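Local coordinates for protein UDP-N-acetylglucosamine 3-dehydrogenase (Acidithiobacillus ferrooxidans, PDB 7BVJ) that catalyses the NAD(+)-dependent oxidation of UDP-N-acetylglucosamine at its glucosamine 3-position to a ketone, a step in making the diamino sugar of some lipid A molecules, at residues A[29-34]-A[41-46]; A[79-84]-A[112-117]; A[157-162]-A[295-300]; A[231-234]-A[239-242]. One frame throughout, in Å; residues are numbered along the deposited sequence.

Contact 1 (A[29-34]-A[41-46]); sequences AGVFDE and EVAAEL. With NAD (nicotinamide-adenine-dinucleotide), chain E.
V31 on the strand and V42 on the helix meet methyl to methyl, CG1 against CG1 at 4.2 Å, their side chains crossing at a slant. V42 can reach because its CG1 is anti to the backbone N (chi1 174°), on the side of the helix that looks down on the strand. V31 divides its branches: CG1 goes to V42, while CG2 approaches A43 CB at 4.3 Å. With about 100 Å² buried and no hydrogen bond joining the two segments, this is a light, purely apolar contact between close neighbours in sequence.

At the strand's C-terminal end the chemistry turns polar. D33 swings CG anti to its own N (chi1 -163°) and presents the carboxylate to the adenosine ribose of NAD: OD1 accepts from O2B and OD2 from O3B. Both bonds are modelled very short, so their exact lengths are doubtful, but the pairing of two oxygens with two hydroxyls is clear. This is the acidic residue after the second strand familiar from NAD-binding Rossmann folds. N35 N bonds to OD1 and V11 N to OD2. F32 CE2 lies 3.7 Å from NAD C2A, and E34 CG lies 3.4 Å from O2B.

Strand 27-32 runs between strands 5-9 and 49-50, V31 and L46 both touch A19 of helix 13-25, and F32 packs on helix 54-59.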
loop_
_atom_site.group_PDB
_atom_site.type_symbol
_atom_site.label_atom_id
_atom_site.label_comp_id
_atom_site.label_asym_id
_atom_site.label_seq_id
_atom_site.Cartn_x
_atom_site.Cartn_y
_atom_site.Cartn_z
ATOM N N ALA A 29 -17.721 16.097 -4.128
ATOM C CA ALA A 29 -18.234 16.788 -5.305
ATOM C C ALA A 29 -18.554 15.800 -6.421
ATOM O O ALA A 29 -19.598 15.910 -7.072
ATOM C CB ALA A 29 -17.225 17.827 -5.791
ATOM N N GLY A 30 -17.678 14.828 -6.657
ATOM C CA GLY A 30 -17.942 13.862 -7.708
ATOM C C GLY A 30 -16.668 13.178 -8.183
ATOM O O GLY A 30 -15.658 13.141 -7.481
ATOM N N VAL A 31 -16.754 12.645 -9.403
ATOM C CA VAL A 31 -15.781 11.707 -9.933
ATOM C C VAL A 31 -15.504 12.033 -11.398
ATOM O O VAL A 31 -16.308 12.673 -12.085
ATOM C CB VAL A 31 -16.289 10.255 -9.775
ATOM C CG1 VAL A 31 -16.357 9.855 -8.284
ATOM C CG2 VAL A 31 -17.661 10.120 -10.406
ATOM N N PHE A 32 -14.327 11.619 -11.861
ATOM C CA PHE A 32 -13.970 11.685 -13.268
ATOM C C PHE A 32 -13.305 10.378 -13.661
ATOM O O PHE A 32 -12.468 9.851 -12.925
ATOM C CB PHE A 32 -13.014 12.844 -13.607
ATOM C CG PHE A 32 -12.512 12.797 -15.039
ATOM C CD1 PHE A 32 -13.311 13.265 -16.080
ATOM C CD2 PHE A 32 -11.277 12.231 -15.346
ATOM C CE1 PHE A 32 -12.881 13.195 -17.404
ATOM C CE2 PHE A 32 -10.834 12.150 -16.676
ATOM C CZ PHE A 32 -11.641 12.648 -17.702
ATOM N N ASP A 33 -13.666 9.875 -14.835
ATOM C CA ASP A 33 -13.056 8.693 -15.419
ATOM C C ASP A 33 -12.987 8.911 -16.927
ATOM O O ASP A 33 -13.807 9.641 -17.499
ATOM C CB ASP A 33 -13.850 7.423 -15.055
ATOM C CG ASP A 33 -13.053 6.144 -15.286
ATOM O OD1 ASP A 33 -12.818 5.794 -16.465
ATOM O OD2 ASP A 33 -12.660 5.493 -14.290
ATOM N N GLU A 34 -11.973 8.323 -17.565
ATOM C CA GLU A 34 -11.868 8.468 -19.015
ATOM C C GLU A 34 -13.031 7.779 -19.715
ATOM O O GLU A 34 -13.417 8.177 -20.815
ATOM C CB GLU A 34 -10.520 7.940 -19.524
ATOM C CG GLU A 34 -10.369 6.430 -19.474
ATOM C CD GLU A 34 -9.355 5.869 -20.471
ATOM O OE1 GLU A 34 -8.301 6.506 -20.721
ATOM O OE2 GLU A 34 -9.623 4.768 -21.007
ATOM N N GLU A 41 -22.244 5.985 -13.973
ATOM C CA GLU A 41 -22.880 5.045 -13.049
ATOM C C GLU A 41 -22.383 5.248 -11.616
ATOM O O GLU A 41 -23.167 5.136 -10.662
ATOM C CB GLU A 41 -22.665 3.604 -13.500
ATOM C CG GLU A 41 -21.253 3.100 -13.342
ATOM C CD GLU A 41 -20.970 1.848 -14.150
ATOM O OE1 GLU A 41 -21.869 1.379 -14.885
ATOM O OE2 GLU A 41 -19.828 1.346 -14.063
ATOM N N VAL A 42 -21.092 5.555 -11.438
ATOM C CA VAL A 42 -20.583 5.794 -10.087
ATOM C C VAL A 42 -21.272 7.010 -9.473
ATOM O O VAL A 42 -21.711 6.980 -8.313
ATOM C CB VAL A 42 -19.048 5.948 -10.103
ATOM C CG1 VAL A 42 -18.538 6.350 -8.748
ATOM C CG2 VAL A 42 -18.384 4.638 -10.529
ATOM N N ALA A 43 -21.402 8.084 -10.252
ATOM C CA ALA A 43 -22.082 9.281 -9.768
ATOM C C ALA A 43 -23.547 8.996 -9.448
ATOM O O ALA A 43 -24.056 9.442 -8.418
ATOM C CB ALA A 43 -21.957 10.399 -10.793
ATOM N N ALA A 44 -24.242 8.251 -10.311
ATOM C CA ALA A 44 -25.629 7.887 -10.031
ATOM C C ALA A 44 -25.743 7.112 -8.727
ATOM O O ALA A 44 -26.674 7.323 -7.946
ATOM C CB ALA A 44 -26.189 7.059 -11.188
ATOM N N GLU A 45 -24.804 6.210 -8.474
ATOM C CA GLU A 45 -24.901 5.376 -7.287
ATOM C C GLU A 45 -24.586 6.174 -6.023
ATOM O O GLU A 45 -25.202 5.953 -4.971
ATOM C CB GLU A 45 -23.978 4.174 -7.460
ATOM C CG GLU A 45 -23.650 3.383 -6.206
ATOM C CD GLU A 45 -22.430 2.502 -6.415
ATOM O OE1 GLU A 45 -22.357 1.850 -7.472
ATOM O OE2 GLU A 45 -21.541 2.478 -5.536
ATOM N N LEU A 46 -23.660 7.130 -6.105
ATOM C CA LEU A 46 -23.289 7.901 -4.927
ATOM C C LEU A 46 -23.975 9.254 -4.852
ATOM O O LEU A 46 -23.782 9.971 -3.866
ATOM C CB LEU A 46 -21.773 8.094 -4.876
ATOM C CG LEU A 46 -20.984 6.787 -4.824
ATOM C CD1 LEU A 46 -19.510 7.062 -4.738
ATOM C CD2 LEU A 46 -21.437 5.988 -3.628
HETATM P PA NAD E . -9.253 -0.558 -13.135
HETATM O O1A NAD E . -8.712 -0.371 -14.510
HETATM O O2A NAD E . -10.465 -1.320 -12.666
HETATM O O5B NAD E . -9.751 1.087 -12.813
HETATM C C5B NAD E . -9.037 1.918 -13.696
HETATM C C4B NAD E . -9.875 3.164 -14.002
HETATM O O4B NAD E . -9.041 4.214 -14.427
HETATM C C3B NAD E . -10.782 2.788 -15.184
HETATM O O3B NAD E . -12.040 3.168 -14.758
HETATM C C2B NAD E . -10.263 3.672 -16.331
HETATM O O2B NAD E . -11.323 4.136 -17.162
HETATM C C1B NAD E . -9.714 4.846 -15.519
HETATM N N9A NAD E . -8.676 5.612 -16.197
HETATM C C8A NAD E . -7.625 5.205 -16.990
HETATM N N7A NAD E . -6.858 6.213 -17.399
HETATM C C5A NAD E . -7.428 7.338 -16.845
HETATM C C6A NAD E . -7.085 8.714 -16.908
HETATM N N6A NAD E . -5.988 9.118 -17.640
HETATM N N1A NAD E . -7.849 9.632 -16.250
HETATM C C2A NAD E . -8.933 9.150 -15.552
HETATM N N3A NAD E . -9.371 7.881 -15.399
HETATM C C4A NAD E . -8.580 6.991 -16.080
HETATM O O3 NAD E . -8.174 -1.028 -12.022
HETATM P PN NAD E . -8.463 -0.792 -10.463
HETATM O O1N NAD E . -9.358 0.310 -9.958
HETATM O O2N NAD E . -8.293 -2.188 -9.968
HETATM O O5D NAD E . -6.903 -0.173 -9.827
#

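Contact 2 (A[79-84]-A[112-117]); sequences VAMQAG and LVLAIG
No ring or other flat side chain takes part where L112 meets G84 and M81; the flat groups are backbone carbonyls. L112 CD2 lies 3.6 Å from G84 O and 3.7 Å from G84 C, placing the methyl over the face of the carbonyl group, beside the C=O bond. The other branch, CD1, is 3.7 Å from M81 O and as close to M81 CG, the two side chains sliding past each other in opposite directions.

M81 is extended beyond CG (chi2 170°, chi3 -178°), which carries its methyl on to the strand. There CE meets L114 CD1 at 3.5 Å, tighter than usual van der Waals contact, the two side chains crossing at about a right angle. Cutting L112 back to an alanine would probably open a gap beside M81 CG and the G84 carbonyl, freeing the methionine to turn.

G84, at positive phi (61°), is the C-prime residue of a Schellman motif, its N bonding to M81 O at 3.0 Å and V85 N to A80 O. M81 and L114 both touch A107 of helix 97-110. The contact joins the end of helix 73-82 to edge strand 114-117 and its approach loop, in the alternating pattern of a Rossmann domain.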
loop_
_atom_site.group_PDB
_atom_site.type_symbol
_atom_site.label_atom_id
_atom_site.label_comp_id
_atom_site.label_asym_id
_atom_site.label_seq_id
_atom_site.Cartn_x
_atom_site.Cartn_y
_atom_site.Cartn_z
ATOM N N VAL A 79 -1.270 17.240 -12.980
ATOM C CA VAL A 79 -2.372 18.171 -13.246
ATOM C C VAL A 79 -3.086 18.537 -11.945
ATOM O O VAL A 79 -3.459 19.698 -11.724
ATOM C CB VAL A 79 -3.350 17.595 -14.288
ATOM C CG1 VAL A 79 -4.542 18.542 -14.478
ATOM C CG2 VAL A 79 -2.646 17.374 -15.631
ATOM N N ALA A 80 -3.253 17.561 -11.047
ATOM C CA ALA A 80 -3.997 17.812 -9.821
ATOM C C ALA A 80 -3.235 18.758 -8.902
ATOM O O ALA A 80 -3.829 19.661 -8.304
ATOM C CB ALA A 80 -4.318 16.496 -9.117
ATOM N N MET A 81 -1.913 18.614 -8.824
ATOM C CA MET A 81 -1.137 19.507 -7.974
ATOM C C MET A 81 -0.952 20.880 -8.593
ATOM O O MET A 81 -0.765 21.856 -7.857
ATOM C CB MET A 81 0.230 18.906 -7.658
ATOM C CG MET A 81 0.180 17.790 -6.641
ATOM S SD MET A 81 1.755 16.925 -6.524
ATOM C CE MET A 81 1.330 15.698 -5.317
ATOM N N GLN A 82 -0.953 20.978 -9.927
ATOM C CA GLN A 82 -0.881 22.297 -10.550
ATOM C C GLN A 82 -2.094 23.139 -10.184
ATOM O O GLN A 82 -2.012 24.371 -10.151
ATOM C CB GLN A 82 -0.774 22.169 -12.070
ATOM C CG GLN A 82 -0.489 23.488 -12.753
ATOM C CD GLN A 82 0.692 24.205 -12.124
ATOM O OE1 GLN A 82 1.780 23.639 -12.013
ATOM N NE2 GLN A 82 0.485 25.454 -11.705
ATOM N N ALA A 83 -3.219 22.485 -9.907
ATOM C CA ALA A 83 -4.448 23.106 -9.443
ATOM C C ALA A 83 -4.500 23.275 -7.922
ATOM O O ALA A 83 -5.583 23.520 -7.377
ATOM C CB ALA A 83 -5.648 22.279 -9.905
ATOM N N GLY A 84 -3.371 23.142 -7.232
ATOM C CA GLY A 84 -3.353 23.313 -5.783
ATOM C C GLY A 84 -4.233 22.335 -5.038
ATOM O O GLY A 84 -4.768 22.678 -3.979
ATOM N N LEU A 112 1.362 21.087 -0.441
ATOM C CA LEU A 112 0.263 20.144 -0.573
ATOM C C LEU A 112 0.588 18.854 0.169
ATOM O O LEU A 112 1.755 18.473 0.301
ATOM C CB LEU A 112 -0.013 19.826 -2.050
ATOM C CG LEU A 112 -0.513 20.985 -2.925
ATOM C CD1 LEU A 112 -0.712 20.532 -4.390
ATOM C CD2 LEU A 112 -1.786 21.581 -2.324
ATOM N N VAL A 113 -0.455 18.184 0.659
ATOM C CA VAL A 113 -0.284 16.858 1.250
ATOM C C VAL A 113 -0.242 15.839 0.124
ATOM O O VAL A 113 -1.112 15.822 -0.757
ATOM C CB VAL A 113 -1.414 16.536 2.245
ATOM C CG1 VAL A 113 -1.399 15.061 2.601
ATOM C CG2 VAL A 113 -1.272 17.384 3.507
ATOM N N LEU A 114 0.776 14.998 0.145
ATOM C CA LEU A 114 0.967 13.945 -0.835
ATOM C C LEU A 114 0.984 12.632 -0.068
ATOM O O LEU A 114 1.878 12.399 0.752
ATOM C CB LEU A 114 2.261 14.178 -1.612
ATOM C CG LEU A 114 2.847 13.146 -2.563
ATOM C CD1 LEU A 114 1.821 12.694 -3.608
ATOM C CD2 LEU A 114 4.063 13.765 -3.225
ATOM N N ALA A 115 -0.025 11.800 -0.299
ATOM C CA ALA A 115 -0.135 10.506 0.348
ATOM C C ALA A 115 -0.204 9.421 -0.717
ATOM O O ALA A 115 -0.783 9.621 -1.792
ATOM C CB ALA A 115 -1.355 10.443 1.272
ATOM N N ILE A 116 0.419 8.284 -0.423
ATOM C CA ILE A 116 0.382 7.111 -1.285
ATOM C C ILE A 116 -0.476 6.062 -0.592
ATOM O O ILE A 116 -0.376 5.876 0.626
ATOM C CB ILE A 116 1.798 6.569 -1.580
ATOM C CG1 ILE A 116 2.751 7.704 -1.954
ATOM C CG2 ILE A 116 1.763 5.555 -2.719
ATOM C CD1 ILE A 116 2.253 8.591 -3.098
ATOM N N GLY A 117 -1.317 5.378 -1.366
ATOM C CA GLY A 117 -2.214 4.371 -0.828
ATOM C C GLY A 117 -1.575 3.044 -0.450
ATOM O O GLY A 117 -1.833 2.020 -1.086
#

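Contact 3 (A[157-162]-A[295-300]); sequences VIMDLM and RVLAAA
M159 reaches across to A300 and L297, joining helices 157-173 and 290-312 in the helical layer packed on the mixed sheet of this Gfo/Idh/MocA-family protein. The short axes approach to 10.3 Å and their N-to-C directions differ by 136°, roughly antiparallel but splayed. The main bump is the methionine tip, and the hollow it fills lies between L297 and A300, one turn apart. Bends at chi2 (-58°) and chi3 (-41°) fold the chain over so that sulfur and methyl both face the other helix. SD lies 3.7 Å from A300 CB. CE rests on L297 CD1 at 3.6 Å, the two side chains crossing obliquely, and also lies 3.8 Å from A300 CB. The small A300 side chain is consistent with the near approach of the backbones there, M159 CA to A300 CA being 6.3 Å.

With a serine in place of M159, L297 CD1 and A300 CB would probably lose their shared apolar neighbour and a gap would open between the helices. Both helices also touch strand 194-201, through I158 on A195 and A299 on M199. The second, smaller bump is I158, whose CG2 comes within 3.5 Å of the carbonyl oxygen A300 O.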
loop_
_atom_site.group_PDB
_atom_site.type_symbol
_atom_site.label_atom_id
_atom_site.label_comp_id
_atom_site.label_asym_id
_atom_site.label_seq_id
_atom_site.Cartn_x
_atom_site.Cartn_y
_atom_site.Cartn_z
ATOM N N VAL A 157 3.740 -9.086 -9.904
ATOM C CA VAL A 157 3.991 -9.843 -8.680
ATOM C C VAL A 157 4.803 -9.031 -7.666
ATOM O O VAL A 157 4.574 -9.131 -6.461
ATOM C CB VAL A 157 4.653 -11.183 -9.073
ATOM C CG1 VAL A 157 5.528 -11.746 -8.004
ATOM C CG2 VAL A 157 3.547 -12.183 -9.453
ATOM N N ILE A 158 5.725 -8.193 -8.130
ATOM C CA ILE A 158 6.509 -7.349 -7.236
ATOM C C ILE A 158 5.792 -6.036 -6.934
ATOM O O ILE A 158 5.607 -5.679 -5.765
ATOM C CB ILE A 158 7.902 -7.094 -7.846
ATOM C CG1 ILE A 158 8.554 -8.415 -8.247
ATOM C CG2 ILE A 158 8.784 -6.358 -6.852
ATOM C CD1 ILE A 158 8.671 -9.378 -7.067
ATOM N N MET A 159 5.374 -5.305 -7.983
ATOM C CA MET A 159 4.835 -3.953 -7.830
ATOM C C MET A 159 3.406 -3.926 -7.294
ATOM O O MET A 159 2.989 -2.907 -6.729
ATOM C CB MET A 159 4.890 -3.199 -9.166
ATOM C CG MET A 159 6.277 -3.112 -9.819
ATOM S SD MET A 159 7.589 -2.334 -8.839
ATOM C CE MET A 159 6.668 -0.979 -8.129
ATOM N N ASP A 160 2.643 -5.008 -7.449
ATOM C CA ASP A 160 1.269 -5.039 -6.967
ATOM C C ASP A 160 1.046 -5.941 -5.760
ATOM O O ASP A 160 0.008 -5.804 -5.112
ATOM C CB ASP A 160 0.314 -5.482 -8.092
ATOM C CG ASP A 160 0.408 -4.594 -9.328
ATOM O OD1 ASP A 160 0.417 -3.350 -9.182
ATOM O OD2 ASP A 160 0.497 -5.145 -10.448
ATOM N N LEU A 161 1.948 -6.889 -5.474
ATOM C CA LEU A 161 1.817 -7.762 -4.311
ATOM C C LEU A 161 2.950 -7.557 -3.317
ATOM O O LEU A 161 2.700 -7.172 -2.168
ATOM C CB LEU A 161 1.785 -9.237 -4.737
ATOM C CG LEU A 161 0.717 -9.752 -5.692
ATOM C CD1 LEU A 161 0.970 -11.215 -5.979
ATOM C CD2 LEU A 161 -0.669 -9.556 -5.082
ATOM N N MET A 162 4.197 -7.760 -3.742
ATOM C CA MET A 162 5.295 -7.792 -2.787
ATOM C C MET A 162 5.541 -6.426 -2.176
ATOM O O MET A 162 6.032 -6.330 -1.040
ATOM C CB MET A 162 6.571 -8.302 -3.451
ATOM C CG MET A 162 7.576 -8.804 -2.433
ATOM S SD MET A 162 9.197 -9.117 -3.102
ATOM C CE MET A 162 8.983 -10.750 -3.843
ATOM N N ARG A 295 10.583 5.599 -1.411
ATOM C CA ARG A 295 11.482 4.636 -0.765
ATOM C C ARG A 295 11.110 3.209 -1.142
ATOM O O ARG A 295 11.951 2.425 -1.629
ATOM C CB ARG A 295 11.433 4.802 0.765
ATOM C CG ARG A 295 12.458 5.767 1.359
ATOM C CD ARG A 295 12.843 5.420 2.824
ATOM N NE ARG A 295 11.919 4.450 3.405
ATOM C CZ ARG A 295 10.817 4.766 4.080
ATOM N NH1 ARG A 295 10.507 6.045 4.284
ATOM N NH2 ARG A 295 10.022 3.804 4.552
ATOM N N VAL A 296 9.849 2.844 -0.911
ATOM C CA VAL A 296 9.423 1.452 -1.227
ATOM C C VAL A 296 9.460 1.228 -2.741
ATOM O O VAL A 296 9.741 0.127 -3.118
ATOM C CB VAL A 296 8.110 0.990 -0.564
ATOM C CG1 VAL A 296 6.892 1.773 -0.955
ATOM C CG2 VAL A 296 7.891 -0.483 -0.766
ATOM N N LEU A 297 9.141 2.247 -3.538
ATOM C CA LEU A 297 9.175 2.107 -4.994
ATOM C C LEU A 297 10.577 1.765 -5.490
ATOM O O LEU A 297 10.737 0.902 -6.361
ATOM C CB LEU A 297 8.678 3.389 -5.667
ATOM C CG LEU A 297 8.800 3.401 -7.197
ATOM C CD1 LEU A 297 7.780 2.475 -7.847
ATOM C CD2 LEU A 297 8.677 4.803 -7.768
ATOM N N ALA A 298 11.596 2.448 -4.959
ATOM C CA ALA A 298 12.983 2.151 -5.321
ATOM C C ALA A 298 13.376 0.735 -4.901
ATOM O O ALA A 298 14.014 0.001 -5.671
ATOM C CB ALA A 298 13.928 3.179 -4.686
ATOM N N ALA A 299 12.985 0.325 -3.691
ATOM C CA ALA A 299 13.238 -1.059 -3.289
ATOM C C ALA A 299 12.550 -2.057 -4.222
ATOM O O ALA A 299 13.126 -3.094 -4.593
ATOM C CB ALA A 299 12.776 -1.271 -1.846
ATOM N N ALA A 300 11.300 -1.784 -4.583
ATOM C CA ALA A 300 10.563 -2.736 -5.394
ATOM C C ALA A 300 11.180 -2.834 -6.775
ATOM O O ALA A 300 11.264 -3.924 -7.342
ATOM C CB ALA A 300 9.095 -2.348 -5.481
#

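Contact 4 (A[231-234]-A[239-242]); sequences ASVD and TLHI. With F8U ((2R,3R)-2,3-bis(oxidanyl)butane-1,4-disulfonic acid), chain F.
S232 with H241 and D234 with T239 are the hydrogen-bonded pairs of this antiparallel hairpin, whose short strand axes lie 4.7 Å apart and run at 172°. Each pair has two reciprocal backbone bonds. S232 N to H241 O is 2.8 Å with an N-H...O angle of 165°, and T239 N to D234 O is 3.0 Å. The S232–H241 bonds lie in the carbonyl planes, while those of D234 and T239 are tilted somewhat from them. CA-H...O contacts add to the seam, running from the CA of A231, V233 and L240 to the carbonyl oxygens of H241, T239 and S232 respectively, the first at 3.2 Å.

Apolar contact belongs to the face carrying A231, V233, L240 and I242. L240 CD1 comes against V233 CG2 at 3.8 Å and lies near A231 CB as well.

Polar side chains occupy the other face. T239 OG1, between its own N and carbonyl carbon (chi1 64°), sits 3.2 Å from D234 CB and bonds to two waters. One water donates to S232 O and lies in plane at the edge of the H241 ring; the other gives a long bond to D234 OD2. D234 OD1 has its principal polar partner in N237 N, H241 ND1 in D258 OD2. S232 OG donates to O08 of the bound disulfonate at 2.5 Å, a ligand also bonded by Y230 OH.

The hairpin lies within the mixed sheet: strand 219-225 pairs with 229-234, strand 256-261 with 239-245, and helix 124-132 packs on V233, L240 and I242.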
loop_
_atom_site.group_PDB
_atom_site.type_symbol
_atom_site.label_atom_id
_atom_site.label_comp_id
_atom_site.label_asym_id
_atom_site.label_seq_id
_atom_site.Cartn_x
_atom_site.Cartn_y
_atom_site.Cartn_z
ATOM N N ALA A 231 6.227 -12.526 16.374
ATOM C CA ALA A 231 4.876 -12.141 15.987
ATOM C C ALA A 231 4.484 -12.871 14.707
ATOM O O ALA A 231 5.220 -12.838 13.715
ATOM C CB ALA A 231 4.777 -10.629 15.789
ATOM N N SER A 232 3.331 -13.532 14.729
ATOM C CA SER A 232 2.756 -14.163 13.550
ATOM C C SER A 232 1.455 -13.438 13.220
ATOM O O SER A 232 0.570 -13.328 14.077
ATOM C CB SER A 232 2.530 -15.659 13.789
ATOM O OG SER A 232 2.138 -16.326 12.600
ATOM N N VAL A 233 1.352 -12.930 11.993
ATOM C CA VAL A 233 0.222 -12.138 11.538
ATOM C C VAL A 233 -0.416 -12.864 10.362
ATOM O O VAL A 233 0.256 -13.143 9.357
ATOM C CB VAL A 233 0.651 -10.724 11.122
ATOM C CG1 VAL A 233 -0.559 -9.923 10.623
ATOM C CG2 VAL A 233 1.322 -10.004 12.262
ATOM N N ASP A 234 -1.709 -13.166 10.490
ATOM C CA ASP A 234 -2.557 -13.579 9.375
ATOM C C ASP A 234 -3.372 -12.353 8.982
ATOM O O ASP A 234 -4.373 -12.022 9.632
ATOM C CB ASP A 234 -3.463 -14.735 9.767
ATOM C CG ASP A 234 -4.134 -15.392 8.568
ATOM O OD1 ASP A 234 -4.396 -14.733 7.512
ATOM O OD2 ASP A 234 -4.413 -16.598 8.706
ATOM N N THR A 239 -5.661 -12.035 12.355
ATOM C CA THR A 239 -5.204 -12.572 13.634
ATOM C C THR A 239 -3.737 -12.255 13.883
ATOM O O THR A 239 -2.931 -12.189 12.952
ATOM C CB THR A 239 -5.396 -14.095 13.729
ATOM O OG1 THR A 239 -4.591 -14.749 12.742
ATOM C CG2 THR A 239 -6.865 -14.475 13.529
ATOM N N LEU A 240 -3.388 -12.097 15.166
ATOM C CA LEU A 240 -2.023 -11.784 15.571
ATOM C C LEU A 240 -1.648 -12.586 16.812
ATOM O O LEU A 240 -2.406 -12.627 17.785
ATOM C CB LEU A 240 -1.859 -10.278 15.830
ATOM C CG LEU A 240 -0.688 -9.802 16.696
ATOM C CD1 LEU A 240 0.641 -10.077 16.025
ATOM C CD2 LEU A 240 -0.830 -8.334 16.970
ATOM N N HIS A 241 -0.478 -13.222 16.774
ATOM C CA HIS A 241 0.030 -14.007 17.895
ATOM C C HIS A 241 1.446 -13.569 18.218
ATOM O O HIS A 241 2.272 -13.441 17.314
ATOM C CB HIS A 241 0.013 -15.502 17.586
ATOM C CG HIS A 241 -1.350 -16.099 17.648
ATOM N ND1 HIS A 241 -1.843 -16.704 18.784
ATOM C CD2 HIS A 241 -2.346 -16.142 16.733
ATOM C CE1 HIS A 241 -3.077 -17.123 18.554
ATOM N NE2 HIS A 241 -3.410 -16.785 17.321
ATOM N N ILE A 242 1.726 -13.358 19.501
ATOM C CA ILE A 242 3.028 -12.892 19.962
ATOM C C ILE A 242 3.549 -13.887 20.981
ATOM O O ILE A 242 2.893 -14.147 21.995
ATOM C CB ILE A 242 2.948 -11.484 20.566
ATOM C CG1 ILE A 242 2.369 -10.514 19.542
ATOM C CG2 ILE A 242 4.312 -11.014 21.042
ATOM C CD1 ILE A 242 2.116 -9.123 20.102
HETATM C C01 F8U F . 5.835 -21.415 9.642
HETATM C C02 F8U F . 4.561 -22.225 9.916
HETATM C C03 F8U F . 3.444 -21.599 10.750
HETATM C C04 F8U F . 3.816 -20.459 11.680
HETATM O O06 F8U F . 1.260 -20.753 12.869
HETATM O O07 F8U F . 2.787 -19.524 14.049
HETATM O O08 F8U F . 1.791 -18.721 11.948
HETATM O O09 F8U F . 2.925 -22.600 11.545
HETATM O O10 F8U F . 3.947 -22.492 8.701
HETATM O O12 F8U F . 8.151 -22.358 10.933
HETATM O O13 F8U F . 7.768 -20.136 11.214
HETATM O O14 F8U F . 6.160 -21.671 12.267
HETATM S S05 F8U F . 2.400 -19.829 12.651
HETATM S S11 F8U F . 7.001 -21.418 11.050
HETATM O O HOH W 1 -1.700 -15.095 13.764
HETATM O O HOH W 2 -5.147 -17.581 11.749
#

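Overall arrangement
Contacts 1 and 2 belong to the same parallel sheet of the NAD-binding part, about 20 Å apart between centres, one at the strand leading to the aspartate that binds the cofactor ribose and the other at an edge strand. Contacts 3 and 4 lie in the other half, where contact 4 is nested in the chain loop that contact 3 closes. Contacts 1 and 3 touch through buried residues throughout, contact 4 through mostly buried ones, contact 2 through half. Contacts 1 and 2 set a helix against a strand or its approach, contact 3 a helix against a helix, all without a hydrogen bond across, whereas contact 4 is knit by four backbone bonds. Ligands appear at contacts 1 and 4.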